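PDB 2WRY: interleukin-1beta from Gallus gallus, which probably acts as a secreted pro-inflammatory cytokine of the IL-1 family by binding the interleukin-1 receptor, the chain described being the C-terminal beta-trefoil part of a longer protein. Local coordinates for residues Met78-Ser83 with Pro87-Glu92; Trp131-Ser136 with Gln141-Thr146; Tyr111-Pro116 with Arg122-Ala127; Asn18-Val23 with Val152-Tyr157. All blocks are in the same frame, centred on the assembly; numbering follows the deposited sequence.

How the interactions relate
Interactions 1, 2 and 3 are partly buried antiparallel pairings, each with four backbone hydrogen bonds between its segments, whereas interaction 4 is a buried contact of side chains between chain parts far apart in sequence. Interactions 1 and 3 belong to hairpins of the same large sheet and touch where Cys-80 meets Ser-125. Interaction 2 lies next to both: Trp-131 and Ile-133 bond to Ser-125 and Phe-123 of interaction 3, and Trp-131 packs on Pro-87 of interaction 1. Bonds from Lys-20 to Ser-136 and from Thr-135 to Ile-154 connect interactions 2 and 4. Glu-92 and Gln-90 add polar bonds to interaction 1, an Arg-112 to Asp-114 salt bridge to interaction 3, and a bridging water to interaction 2.

Interaction 1: residues Met78-Ser83 with Pro87-Glu92; sequences MSCVMS and PTLQLE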
loop_
_atom_site.group_PDB
_atom_site.type_symbol
_atom_site.label_atom_id
_atom_site.label_comp_id
_atom_site.label_asym_id
_atom_site.label_seq_id
_atom_site.Cartn_x
_atom_site.Cartn_y
_atom_site.Cartn_z
ATOM N N MET A 78 -0.109 6.335 -1.780
ATOM C CA MET A 78 -0.451 5.314 -2.787
ATOM C C MET A 78 -1.880 5.517 -3.248
ATOM O O MET A 78 -2.748 5.884 -2.454
ATOM C CB MET A 78 -0.347 3.908 -2.185
ATOM C CG MET A 78 1.019 3.620 -1.640
ATOM S SD MET A 78 1.140 1.831 -1.388
ATOM C CE MET A 78 1.958 1.347 -2.866
ATOM N N SER A 79 -2.142 5.219 -4.509
ATOM C CA SER A 79 -3.543 5.239 -4.995
ATOM C C SER A 79 -3.738 4.173 -6.060
ATOM O O SER A 79 -2.784 3.754 -6.690
ATOM C CB SER A 79 -3.904 6.623 -5.563
ATOM O OG SER A 79 -3.157 6.859 -6.733
ATOM N N CYS A 80 -4.984 3.741 -6.264
ATOM C CA CYS A 80 -5.289 2.827 -7.364
ATOM C C CYS A 80 -6.136 3.549 -8.373
ATOM O O CYS A 80 -7.163 4.138 -8.026
ATOM C CB CYS A 80 -6.067 1.641 -6.825
ATOM S SG CYS A 80 -5.080 0.715 -5.704
ATOM N N VAL A 81 -5.718 3.480 -9.630
ATOM C CA VAL A 81 -6.428 4.191 -10.695
ATOM C C VAL A 81 -6.407 3.367 -11.958
ATOM O O VAL A 81 -5.548 2.481 -12.121
ATOM C CB VAL A 81 -5.802 5.579 -10.988
ATOM C CG1 VAL A 81 -5.850 6.499 -9.758
ATOM C CG2 VAL A 81 -4.392 5.462 -11.545
ATOM N N MET A 82 -7.344 3.669 -12.870
ATOM C CA MET A 82 -7.303 3.032 -14.176
ATOM C C MET A 82 -6.238 3.711 -15.031
ATOM O O MET A 82 -6.185 4.957 -15.118
ATOM C CB MET A 82 -8.647 3.187 -14.887
ATOM C CG MET A 82 -8.749 2.288 -16.083
ATOM S SD MET A 82 -8.983 0.587 -15.598
ATOM C CE MET A 82 -10.726 0.524 -15.153
ATOM N N SER A 83 -5.423 2.894 -15.671
ATOM C CA SER A 83 -4.461 3.356 -16.665
ATOM C C SER A 83 -4.642 2.505 -17.910
ATOM O O SER A 83 -4.430 1.284 -17.905
ATOM C CB SER A 83 -3.020 3.244 -16.146
ATOM O OG SER A 83 -2.105 3.756 -17.123
ATOM N N PRO A 87 -6.389 -1.647 -13.992
ATOM C CA PRO A 87 -6.170 -1.092 -12.653
ATOM C C PRO A 87 -4.674 -1.059 -12.366
ATOM O O PRO A 87 -3.944 -2.033 -12.687
ATOM C CB PRO A 87 -6.869 -2.115 -11.737
ATOM C CG PRO A 87 -7.938 -2.726 -12.651
ATOM C CD PRO A 87 -7.211 -2.872 -13.938
ATOM N N THR A 88 -4.226 0.060 -11.791
ATOM C CA THR A 88 -2.804 0.329 -11.619
ATOM C C THR A 88 -2.576 0.973 -10.266
ATOM O O THR A 88 -3.370 1.805 -9.829
ATOM C CB THR A 88 -2.325 1.289 -12.743
ATOM O OG1 THR A 88 -2.573 0.656 -14.010
ATOM C CG2 THR A 88 -0.850 1.604 -12.621
ATOM N N LEU A 89 -1.493 0.565 -9.603
ATOM C CA LEU A 89 -1.045 1.253 -8.402
ATOM C C LEU A 89 -0.164 2.419 -8.823
ATOM O O LEU A 89 0.787 2.267 -9.629
ATOM C CB LEU A 89 -0.222 0.267 -7.559
ATOM C CG LEU A 89 0.249 0.823 -6.208
ATOM C CD1 LEU A 89 -0.946 1.058 -5.274
ATOM C CD2 LEU A 89 1.216 -0.188 -5.587
ATOM N N GLN A 90 -0.482 3.582 -8.270
ATOM C CA GLN A 90 0.391 4.738 -8.489
ATOM C C GLN A 90 0.713 5.450 -7.200
ATOM O O GLN A 90 0.135 5.181 -6.150
ATOM C CB GLN A 90 -0.187 5.681 -9.531
ATOM C CG GLN A 90 -1.446 6.349 -9.191
ATOM C CD GLN A 90 -1.812 7.425 -10.224
ATOM O OE1 GLN A 90 -1.436 7.340 -11.410
ATOM N NE2 GLN A 90 -2.545 8.429 -9.780
ATOM N N LEU A 91 1.705 6.322 -7.283
ATOM C CA LEU A 91 2.071 7.147 -6.153
ATOM C C LEU A 91 1.784 8.573 -6.581
ATOM O O LEU A 91 2.183 9.002 -7.673
ATOM C CB LEU A 91 3.554 7.016 -5.851
ATOM C CG LEU A 91 4.089 5.606 -5.608
ATOM C CD1 LEU A 91 5.609 5.644 -5.442
ATOM C CD2 LEU A 91 3.427 4.986 -4.368
ATOM N N GLU A 92 1.087 9.292 -5.725
ATOM C CA GLU A 92 0.689 10.661 -6.029
ATOM C C GLU A 92 1.180 11.609 -4.967
ATOM O O GLU A 92 1.150 11.285 -3.784
ATOM C CB GLU A 92 -0.852 10.772 -6.079
ATOM C CG GLU A 92 -1.526 9.950 -7.143
ATOM C CD GLU A 92 -3.002 10.287 -7.287
ATOM O OE1 GLU A 92 -3.789 9.371 -7.616
ATOM O OE2 GLU A 92 -3.375 11.476 -7.122
#
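Residues 78-83 and 87-92 run antiparallel at 138°, the axes of these two short strand segments approaching to 4.5 Å, with Ser-79 and Gln-90 forming one hydrogen-bonded pair and Val-81 and Thr-88 the next. This is a beta hairpin of the beta-trefoil. The bond from Gln-90 N to Ser-79 O, 2.8 Å, is almost straight at 178°, while that from Thr-88 N to Val-81 O is clearly more bent. On the face that carries Met-78, Cys-80, Leu-89 and Leu-91, the contact is apolar. Met-78 bends at chi3 (97°), which swings its methyl CE across Leu-89, where it lies only 3.2 Å from CD2, tighter than ordinary van der Waals packing. Its CG runs alongside Leu-91 CD2 at 3.9 Å, both side chains pointing the same way. Phe-110, Leu-69 and Leu-30 pack against the same face.

The face bearing Ser-79, Val-81, Thr-88 and Gln-90 is more polar. Val-81 CG2 lies 3.5 Å from Gln-90 CD, the side chains crossing at about a right angle. Glu-92 sends an extended chain over to Ser-79, and its OE1 forms a salt bridge with Arg-107 NE. Two donors from the hairpin grip that same Glu-92 OE1 from opposite faces of the carboxylate: Gln-90 NE2 at 2.7 Å, from well above the plane, and Ser-79 OG at 2.7 Å, on the anti side.

Interaction 2: residues Trp131-Ser136 with Gln141-Thr146; sequences WFICTS and QPVGIT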
loop_
_atom_site.group_PDB
_atom_site.type_symbol
_atom_site.label_atom_id
_atom_site.label_comp_id
_atom_site.label_asym_id
_atom_site.label_seq_id
_atom_site.Cartn_x
_atom_site.Cartn_y
_atom_site.Cartn_z
ATOM N N TRP A 131 -8.838 -6.191 -5.630
ATOM C CA TRP A 131 -7.441 -5.909 -5.987
ATOM C C TRP A 131 -6.614 -5.592 -4.754
ATOM O O TRP A 131 -7.057 -4.853 -3.861
ATOM C CB TRP A 131 -7.361 -4.758 -7.003
ATOM C CG TRP A 131 -7.923 -5.210 -8.320
ATOM C CD1 TRP A 131 -9.251 -5.417 -8.637
ATOM C CD2 TRP A 131 -7.175 -5.507 -9.500
ATOM N NE1 TRP A 131 -9.360 -5.851 -9.946
ATOM C CE2 TRP A 131 -8.097 -5.909 -10.493
ATOM C CE3 TRP A 131 -5.815 -5.480 -9.809
ATOM C CZ2 TRP A 131 -7.688 -6.291 -11.771
ATOM C CZ3 TRP A 131 -5.402 -5.877 -11.044
ATOM C CH2 TRP A 131 -6.345 -6.260 -12.038
ATOM N N PHE A 132 -5.445 -6.206 -4.714
ATOM C CA PHE A 132 -4.575 -6.166 -3.549
ATOM C C PHE A 132 -3.178 -5.719 -3.898
ATOM O O PHE A 132 -2.654 -6.037 -4.975
ATOM C CB PHE A 132 -4.469 -7.568 -2.916
ATOM C CG PHE A 132 -5.760 -8.105 -2.361
ATOM C CD1 PHE A 132 -5.994 -8.128 -0.999
ATOM C CD2 PHE A 132 -6.737 -8.633 -3.212
ATOM C CE1 PHE A 132 -7.207 -8.629 -0.485
ATOM C CE2 PHE A 132 -7.933 -9.157 -2.686
ATOM C CZ PHE A 132 -8.150 -9.168 -1.331
ATOM N N ILE A 133 -2.558 -4.981 -2.975
ATOM C CA ILE A 133 -1.181 -4.541 -3.196
ATOM C C ILE A 133 -0.257 -5.759 -3.210
ATOM O O ILE A 133 -0.324 -6.617 -2.309
ATOM C CB ILE A 133 -0.693 -3.545 -2.116
ATOM C CG1 ILE A 133 -1.590 -2.296 -2.084
ATOM C CG2 ILE A 133 0.797 -3.213 -2.368
ATOM C CD1 ILE A 133 -1.178 -1.293 -1.039
ATOM N N CYS A 134 0.569 -5.862 -4.236
ATOM C CA CYS A 134 1.423 -7.044 -4.362
ATOM C C CYS A 134 2.837 -6.745 -4.813
ATOM O O CYS A 134 3.125 -5.716 -5.421
ATOM C CB CYS A 134 0.803 -8.079 -5.316
ATOM S SG CYS A 134 0.695 -7.475 -7.017
ATOM N N THR A 135 3.728 -7.669 -4.490
ATOM C CA THR A 135 5.088 -7.621 -5.006
ATOM C C THR A 135 5.338 -8.825 -5.904
ATOM O O THR A 135 4.632 -9.840 -5.844
ATOM C CB THR A 135 6.133 -7.613 -3.860
ATOM O OG1 THR A 135 6.090 -8.863 -3.161
ATOM C CG2 THR A 135 5.853 -6.435 -2.910
ATOM N N SER A 136 6.361 -8.709 -6.729
ATOM C CA SER A 136 6.758 -9.803 -7.575
ATOM C C SER A 136 7.486 -10.834 -6.730
ATOM O O SER A 136 8.013 -10.517 -5.673
ATOM C CB SER A 136 7.714 -9.252 -8.625
ATOM O OG SER A 136 8.205 -10.279 -9.449
ATOM N N GLN A 141 11.482 -5.417 -8.844
ATOM C CA GLN A 141 10.348 -5.201 -9.754
ATOM C C GLN A 141 9.357 -4.255 -9.082
ATOM O O GLN A 141 9.377 -4.100 -7.845
ATOM C CB GLN A 141 9.649 -6.531 -10.106
ATOM C CG GLN A 141 10.541 -7.508 -10.836
ATOM C CD GLN A 141 10.831 -7.128 -12.277
ATOM O OE1 GLN A 141 10.367 -6.103 -12.789
ATOM N NE2 GLN A 141 11.590 -7.979 -12.954
ATOM N N PRO A 142 8.526 -3.562 -9.882
ATOM C CA PRO A 142 7.560 -2.636 -9.266
ATOM C C PRO A 142 6.568 -3.280 -8.304
ATOM O O PRO A 142 6.189 -4.443 -8.477
ATOM C CB PRO A 142 6.798 -2.085 -10.469
ATOM C CG PRO A 142 7.821 -2.176 -11.574
ATOM C CD PRO A 142 8.459 -3.502 -11.352
ATOM N N VAL A 143 6.199 -2.527 -7.271
ATOM C CA VAL A 143 5.036 -2.877 -6.445
ATOM C C VAL A 143 3.805 -2.513 -7.264
ATOM O O VAL A 143 3.748 -1.442 -7.888
ATOM C CB VAL A 143 5.059 -2.115 -5.078
ATOM C CG1 VAL A 143 3.883 -2.522 -4.206
ATOM C CG2 VAL A 143 6.363 -2.403 -4.358
ATOM N N GLY A 144 2.823 -3.403 -7.268
ATOM C CA GLY A 144 1.587 -3.201 -8.054
ATOM C C GLY A 144 0.345 -3.658 -7.333
ATOM O O GLY A 144 0.351 -3.766 -6.110
ATOM N N ILE A 145 -0.728 -3.858 -8.103
ATOM C CA ILE A 145 -1.955 -4.469 -7.588
ATOM C C ILE A 145 -2.349 -5.662 -8.453
ATOM O O ILE A 145 -1.988 -5.767 -9.653
ATOM C CB ILE A 145 -3.171 -3.490 -7.434
ATOM C CG1 ILE A 145 -3.397 -2.682 -8.710
ATOM C CG2 ILE A 145 -2.948 -2.579 -6.205
ATOM C CD1 ILE A 145 -4.671 -1.870 -8.685
ATOM N N THR A 146 -3.052 -6.578 -7.818
ATOM C CA THR A 146 -3.455 -7.825 -8.473
ATOM C C THR A 146 -4.830 -8.271 -7.990
ATOM O O THR A 146 -5.173 -8.084 -6.820
ATOM C CB THR A 146 -2.461 -8.996 -8.152
ATOM O OG1 THR A 146 -2.870 -10.182 -8.849
ATOM C CG2 THR A 146 -2.394 -9.298 -6.650
HETATM O O HOH W 1 7.650 -6.208 -6.592
#
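Phe-132 and Cys-134 pair with Thr-146 and Gly-144 in a short antiparallel pairing of the beta-trefoil, the strand axes 4.4 Å apart. Four backbone bonds form its first shell. Gly-144 N reaches Cys-134 O in the carbonyl plane, with a nearly straight N-H at 172°, whereas Cys-134 N sits 42° above the carbonyl plane of Gly-144.

Side chains pack on both faces. Cys-134 SG, set between its own backbone N and carbonyl carbon (chi1 65°), lies 3.6 Å from Thr-146 CG2. On the side of Ile-133, its side chain and that of Val-143 cross obliquely, CG2 of Ile-133 being 3.7 Å from CG1 of Val-143. The six-membered half of the Trp-131 indole lies beside the end of the pairing: CE3 is 3.9 Å from Ile-145 CG1, and Ile-145 O comes to the ring edge in its plane. The Phe-132 ring likewise receives Thr-146 O at its edge.

Further out, Trp-131 and Ile-133 bond by backbone to Ser-125 and Phe-123 of strand 120-125, and Val-143 to Leu-30. Trp-131 and Ile-145 also rest on Pro-87, while Asp-16 holds the Thr-135 hydroxyl. Where direct pairing stops, Ser-136 CB still touches Gln-141 CB, and a water spans the gap between the backbones, accepting from Ser-136 N at 2.8 Å and probably donating to Pro-142 O at 3.0 Å.

Interaction 3: residues Tyr111-Pro116 with Arg122-Ala127; sequences YRLDSP and RFESAA
Tyr-111 and Leu-113 pair with Glu-124 and Arg-122 through four backbone hydrogen bonds, two at each hydrogen-bonded pair of an antiparallel hairpin whose strand axes lie 151° apart. The shortest runs from Tyr-111 N to Glu-124 O at 2.7 Å; the companion bond, from Glu-124 N to Tyr-111 O, measures 3.0 Å. Between the two pairs, Phe-123 CA offers its hydrogen to Tyr-111 O at 3.4 Å.

Side-chain contacts lie on both faces. Tyr-111 CE2 touches Ala-126 CB at 3.7 Å, just past the last bonded pair. The Leu-113 and Glu-124 side chains cross obliquely, CD1 of Leu-113 being 3.9 Å from OE1 of Glu-124, whose other carboxylate oxygen is held by Gly-130 N. Arg-112 and Phe-123 share the other face, side by side and pointing the same way, with Arg-112 CG 4.0 Å from Phe-123 CE1.

A salt bridge lies within one strand. The Arg-112 chain is extended from CG to NE, CG lying anti to the backbone N (chi1 176°), and its NE meets Asp-114 OD1 at 2.9 Å, almost straight at 174°. OD1 is met on its syn side and lies in the guanidinium plane; it also accepts from Thr-121 OG1.

In this helix-free beta-trefoil, strand 132-134 packs its Phe-132 on Leu-113 and Glu-124, while Leu-159 of strand 157-160 lies against Arg-112 and Phe-123, and Ile-14 of strand 4-16 reaches the Phe-123 ring.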
loop_
_atom_site.group_PDB
_atom_site.type_symbol
_atom_site.label_atom_id
_atom_site.label_comp_id
_atom_site.label_asym_id
_atom_site.label_seq_id
_atom_site.Cartn_x
_atom_site.Cartn_y
_atom_site.Cartn_z
ATOM N N TYR A 111 -8.361 -1.243 2.373
ATOM C CA TYR A 111 -8.695 -1.930 3.616
ATOM C C TYR A 111 -7.521 -2.748 4.090
ATOM O O TYR A 111 -6.979 -3.594 3.364
ATOM C CB TYR A 111 -9.931 -2.793 3.425
ATOM C CG TYR A 111 -11.153 -1.941 3.158
ATOM C CD1 TYR A 111 -11.754 -1.221 4.197
ATOM C CD2 TYR A 111 -11.700 -1.840 1.886
ATOM C CE1 TYR A 111 -12.883 -0.446 3.985
ATOM C CE2 TYR A 111 -12.845 -1.028 1.659
ATOM C CZ TYR A 111 -13.417 -0.347 2.728
ATOM O OH TYR A 111 -14.542 0.462 2.563
ATOM N N ARG A 112 -7.078 -2.410 5.294
ATOM C CA ARG A 112 -6.010 -3.136 5.943
ATOM C C ARG A 112 -6.631 -4.397 6.532
ATOM O O ARG A 112 -7.520 -4.309 7.392
ATOM C CB ARG A 112 -5.430 -2.298 7.072
ATOM C CG ARG A 112 -4.376 -3.063 7.831
ATOM C CD ARG A 112 -3.615 -2.209 8.841
ATOM N NE ARG A 112 -2.829 -3.074 9.730
ATOM C CZ ARG A 112 -1.866 -2.637 10.543
ATOM N NH1 ARG A 112 -1.544 -1.340 10.577
ATOM N NH2 ARG A 112 -1.210 -3.500 11.319
ATOM N N LEU A 113 -6.178 -5.554 6.056
ATOM C CA LEU A 113 -6.773 -6.827 6.478
ATOM C C LEU A 113 -5.736 -7.578 7.288
ATOM O O LEU A 113 -4.812 -8.167 6.732
ATOM C CB LEU A 113 -7.223 -7.632 5.248
ATOM C CG LEU A 113 -8.133 -6.877 4.269
ATOM C CD1 LEU A 113 -8.287 -7.682 2.999
ATOM C CD2 LEU A 113 -9.473 -6.665 4.905
ATOM N N ASP A 114 -5.877 -7.530 8.608
ATOM C CA ASP A 114 -4.923 -8.200 9.473
ATOM C C ASP A 114 -5.353 -9.623 9.813
ATOM O O ASP A 114 -6.554 -9.901 9.996
ATOM C CB ASP A 114 -4.775 -7.445 10.781
ATOM C CG ASP A 114 -4.004 -6.137 10.633
ATOM O OD1 ASP A 114 -3.239 -5.949 9.648
ATOM O OD2 ASP A 114 -4.148 -5.298 11.553
ATOM N N SER A 115 -4.362 -10.500 9.900
ATOM C CA SER A 115 -4.548 -11.867 10.367
ATOM C C SER A 115 -3.841 -11.856 11.712
ATOM O O SER A 115 -2.622 -12.086 11.781
ATOM C CB SER A 115 -3.919 -12.847 9.386
ATOM O OG SER A 115 -4.679 -12.874 8.170
ATOM N N PRO A 116 -4.591 -11.540 12.776
ATOM C CA PRO A 116 -3.975 -11.146 14.049
ATOM C C PRO A 116 -3.129 -12.261 14.646
ATOM O O PRO A 116 -2.047 -11.994 15.194
ATOM C CB PRO A 116 -5.181 -10.831 14.950
ATOM C CG PRO A 116 -6.329 -10.641 14.010
ATOM C CD PRO A 116 -6.061 -11.572 12.872
ATOM N N ARG A 122 -2.836 -7.944 4.598
ATOM C CA ARG A 122 -3.028 -7.687 3.160
ATOM C C ARG A 122 -3.695 -6.318 3.050
ATOM O O ARG A 122 -4.325 -5.829 4.016
ATOM C CB ARG A 122 -3.862 -8.786 2.488
ATOM C CG ARG A 122 -3.296 -10.163 2.705
ATOM C CD ARG A 122 -3.818 -11.174 1.709
ATOM N NE ARG A 122 -5.258 -11.321 1.759
ATOM C CZ ARG A 122 -5.993 -12.014 0.867
ATOM N NH1 ARG A 122 -5.428 -12.677 -0.132
ATOM N NH2 ARG A 122 -7.293 -12.042 1.002
ATOM N N PHE A 123 -3.546 -5.704 1.882
ATOM C CA PHE A 123 -4.165 -4.397 1.623
ATOM C C PHE A 123 -5.021 -4.464 0.380
ATOM O O PHE A 123 -4.486 -4.659 -0.713
ATOM C CB PHE A 123 -3.084 -3.317 1.428
ATOM C CG PHE A 123 -2.303 -3.015 2.661
ATOM C CD1 PHE A 123 -2.824 -2.188 3.641
ATOM C CD2 PHE A 123 -1.022 -3.510 2.793
ATOM C CE1 PHE A 123 -2.088 -1.900 4.786
ATOM C CE2 PHE A 123 -0.261 -3.239 3.946
ATOM C CZ PHE A 123 -0.788 -2.417 4.933
ATOM N N GLU A 124 -6.330 -4.322 0.562
ATOM C CA GLU A 124 -7.275 -4.383 -0.555
ATOM C C GLU A 124 -7.705 -2.982 -0.958
ATOM O O GLU A 124 -8.088 -2.191 -0.099
ATOM C CB GLU A 124 -8.510 -5.193 -0.156
ATOM C CG GLU A 124 -9.501 -5.379 -1.329
ATOM C CD GLU A 124 -10.693 -6.243 -0.962
ATOM O OE1 GLU A 124 -10.825 -6.639 0.230
ATOM O OE2 GLU A 124 -11.517 -6.521 -1.869
ATOM N N SER A 125 -7.640 -2.684 -2.247
ATOM C CA SER A 125 -8.133 -1.377 -2.728
ATOM C C SER A 125 -9.618 -1.175 -2.461
ATOM O O SER A 125 -10.431 -2.052 -2.770
ATOM C CB SER A 125 -7.865 -1.241 -4.232
ATOM O OG SER A 125 -8.416 -0.034 -4.705
ATOM N N ALA A 126 -9.982 0.007 -1.961
ATOM C CA ALA A 126 -11.397 0.368 -1.842
ATOM C C ALA A 126 -11.993 0.782 -3.189
ATOM O O ALA A 126 -13.204 0.572 -3.428
ATOM C CB ALA A 126 -11.611 1.491 -0.806
ATOM N N ALA A 127 -11.175 1.403 -4.045
ATOM C CA ALA A 127 -11.632 1.861 -5.362
ATOM C C ALA A 127 -11.767 0.693 -6.313
ATOM O O ALA A 127 -12.613 0.724 -7.221
ATOM C CB ALA A 127 -10.682 2.890 -5.935
#

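Interaction 4: residues Asn18-Val23 with Val152-Tyr157; sequences NQKCFV and VNIATY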
loop_
_atom_site.group_PDB
_atom_site.type_symbol
_atom_site.label_atom_id
_atom_site.label_comp_id
_atom_site.label_asym_id
_atom_site.label_seq_id
_atom_site.Cartn_x
_atom_site.Cartn_y
_atom_site.Cartn_z
ATOM N N ASN A 18 8.454 -12.669 2.010
ATOM C CA ASN A 18 9.750 -13.192 1.639
ATOM C C ASN A 18 10.860 -12.226 2.033
ATOM O O ASN A 18 11.983 -12.331 1.540
ATOM C CB ASN A 18 9.804 -13.473 0.145
ATOM C CG ASN A 18 10.954 -14.390 -0.217
ATOM O OD1 ASN A 18 11.092 -15.506 0.344
ATOM N ND2 ASN A 18 11.769 -13.957 -1.159
ATOM N N GLN A 19 10.518 -11.281 2.913
ATOM C CA GLN A 19 11.464 -10.323 3.520
ATOM C C GLN A 19 12.014 -9.289 2.549
ATOM O O GLN A 19 13.073 -8.696 2.809
ATOM C CB GLN A 19 12.605 -11.029 4.288
ATOM C CG GLN A 19 12.115 -12.174 5.226
ATOM C CD GLN A 19 12.277 -13.551 4.581
ATOM O OE1 GLN A 19 13.345 -13.881 4.066
ATOM N NE2 GLN A 19 11.217 -14.344 4.595
ATOM N N LYS A 20 11.282 -9.031 1.449
ATOM C CA LYS A 20 11.607 -7.876 0.617
ATOM C C LYS A 20 11.034 -6.595 1.253
ATOM O O LYS A 20 9.944 -6.604 1.834
ATOM C CB LYS A 20 11.078 -8.052 -0.812
ATOM C CG LYS A 20 11.650 -9.275 -1.480
ATOM C CD LYS A 20 11.568 -9.243 -3.013
ATOM C CE LYS A 20 10.122 -9.108 -3.537
ATOM N NZ LYS A 20 9.277 -10.297 -3.171
ATOM N N CYS A 21 11.789 -5.499 1.188
ATOM C CA CYS A 21 11.244 -4.207 1.606
ATOM C C CYS A 21 10.995 -3.363 0.380
ATOM O O CYS A 21 11.372 -3.743 -0.732
ATOM C CB CYS A 21 12.194 -3.467 2.535
ATOM S SG CYS A 21 13.773 -3.113 1.822
ATOM N N PHE A 22 10.372 -2.210 0.616
ATOM C CA PHE A 22 10.082 -1.244 -0.461
ATOM C C PHE A 22 11.193 -0.183 -0.531
ATOM O O PHE A 22 11.693 0.300 0.504
ATOM C CB PHE A 22 8.765 -0.511 -0.202
ATOM C CG PHE A 22 7.522 -1.370 -0.240
ATOM C CD1 PHE A 22 7.536 -2.682 -0.725
ATOM C CD2 PHE A 22 6.327 -0.836 0.229
ATOM C CE1 PHE A 22 6.340 -3.440 -0.736
ATOM C CE2 PHE A 22 5.133 -1.562 0.202
ATOM C CZ PHE A 22 5.142 -2.875 -0.279
ATOM N N VAL A 23 11.574 0.174 -1.750
ATOM C CA VAL A 23 12.363 1.399 -1.973
ATOM C C VAL A 23 11.684 2.240 -3.034
ATOM O O VAL A 23 10.982 1.692 -3.887
ATOM C CB VAL A 23 13.872 1.147 -2.336
ATOM C CG1 VAL A 23 14.566 0.288 -1.272
ATOM C CG2 VAL A 23 14.056 0.587 -3.755
ATOM N N VAL A 152 1.448 -16.415 -7.665
ATOM C CA VAL A 152 2.627 -15.992 -8.459
ATOM C C VAL A 152 2.937 -14.505 -8.263
ATOM O O VAL A 152 3.386 -13.781 -9.161
ATOM C CB VAL A 152 2.524 -16.368 -9.976
ATOM C CG1 VAL A 152 3.906 -16.383 -10.605
ATOM C CG2 VAL A 152 1.848 -17.714 -10.157
ATOM N N ASN A 153 2.667 -14.076 -7.043
ATOM C CA ASN A 153 3.075 -12.765 -6.509
ATOM C C ASN A 153 2.946 -12.891 -4.993
ATOM O O ASN A 153 2.470 -13.927 -4.474
ATOM C CB ASN A 153 2.166 -11.633 -7.029
ATOM C CG ASN A 153 0.713 -11.824 -6.632
ATOM O OD1 ASN A 153 0.362 -11.712 -5.465
ATOM N ND2 ASN A 153 -0.146 -12.122 -7.625
ATOM N N ILE A 154 3.348 -11.850 -4.277
ATOM C CA ILE A 154 3.205 -11.858 -2.824
ATOM C C ILE A 154 2.273 -10.698 -2.481
ATOM O O ILE A 154 2.537 -9.556 -2.861
ATOM C CB ILE A 154 4.556 -11.689 -2.127
ATOM C CG1 ILE A 154 5.425 -12.935 -2.378
ATOM C CG2 ILE A 154 4.356 -11.436 -0.640
ATOM C CD1 ILE A 154 6.872 -12.673 -2.152
ATOM N N ALA A 155 1.196 -10.986 -1.760
ATOM C CA ALA A 155 0.248 -9.938 -1.359
ATOM C C ALA A 155 0.097 -9.911 0.175
ATOM O O ALA A 155 -0.840 -9.331 0.691
ATOM C CB ALA A 155 -1.126 -10.117 -2.054
ATOM N N THR A 156 1.065 -10.513 0.860
ATOM C CA THR A 156 1.052 -10.681 2.314
ATOM C C THR A 156 2.299 -10.011 2.883
ATOM O O THR A 156 3.426 -10.246 2.379
ATOM C CB THR A 156 1.057 -12.197 2.708
ATOM O OG1 THR A 156 -0.069 -12.867 2.103
ATOM C CG2 THR A 156 0.987 -12.361 4.233
ATOM N N TYR A 157 2.075 -9.216 3.936
ATOM C CA TYR A 157 3.114 -8.347 4.534
ATOM C C TYR A 157 3.191 -8.536 6.026
ATOM O O TYR A 157 2.255 -9.009 6.674
ATOM C CB TYR A 157 2.819 -6.849 4.217
ATOM C CG TYR A 157 2.729 -6.602 2.736
ATOM C CD1 TYR A 157 3.887 -6.366 1.953
ATOM C CD2 TYR A 157 1.503 -6.713 2.090
ATOM C CE1 TYR A 157 3.806 -6.224 0.550
ATOM C CE2 TYR A 157 1.412 -6.579 0.702
ATOM C CZ TYR A 157 2.544 -6.345 -0.059
ATOM O OH TYR A 157 2.402 -6.192 -1.426
#
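Phe-22 and Tyr-157 meet in a buried, largely apolar contact that joins strand 21-26 and the turn before it, near the N-terminus, to the loop leading into the last strand of the chain, 157-160. The touching parts of the backbones run 74° apart and lie far from each other: the nearest CA atoms, those of Asn-18 and Ile-154, are 8.0 Å apart. Side chains therefore make the whole contact, which buries a modest 170 Å².

At one end, Phe-22 CZ comes 3.7 Å from Tyr-157 CE1. The rings are inclined at 74° with centroids 5.9 Å apart, an oblique pairing in which the two side chains cross at about a right angle. The Tyr-157 hydroxyl makes a weak hydrogen bond to Ile-133 O.

At the other end, Ile-154 touches two partners with its CD1 methyl, Asn-18 CB at 3.8 Å and Lys-20 NZ at 3.5 Å. The lysine chain folds at both chi3 and chi4, which brings its ammonium group alongside the methyl. Lys-20 NZ has its polar partners elsewhere: a salt bridge to Asp-16, a hydrogen bond to Ser-136 O and a weak one to Thr-135 OG1.

The contact thus ties a strand near the start of the chain to the entry of its last one, consistent with the beta-trefoil of the IL-1 family, whose terminal strands 4-16 and 157-160 pair here.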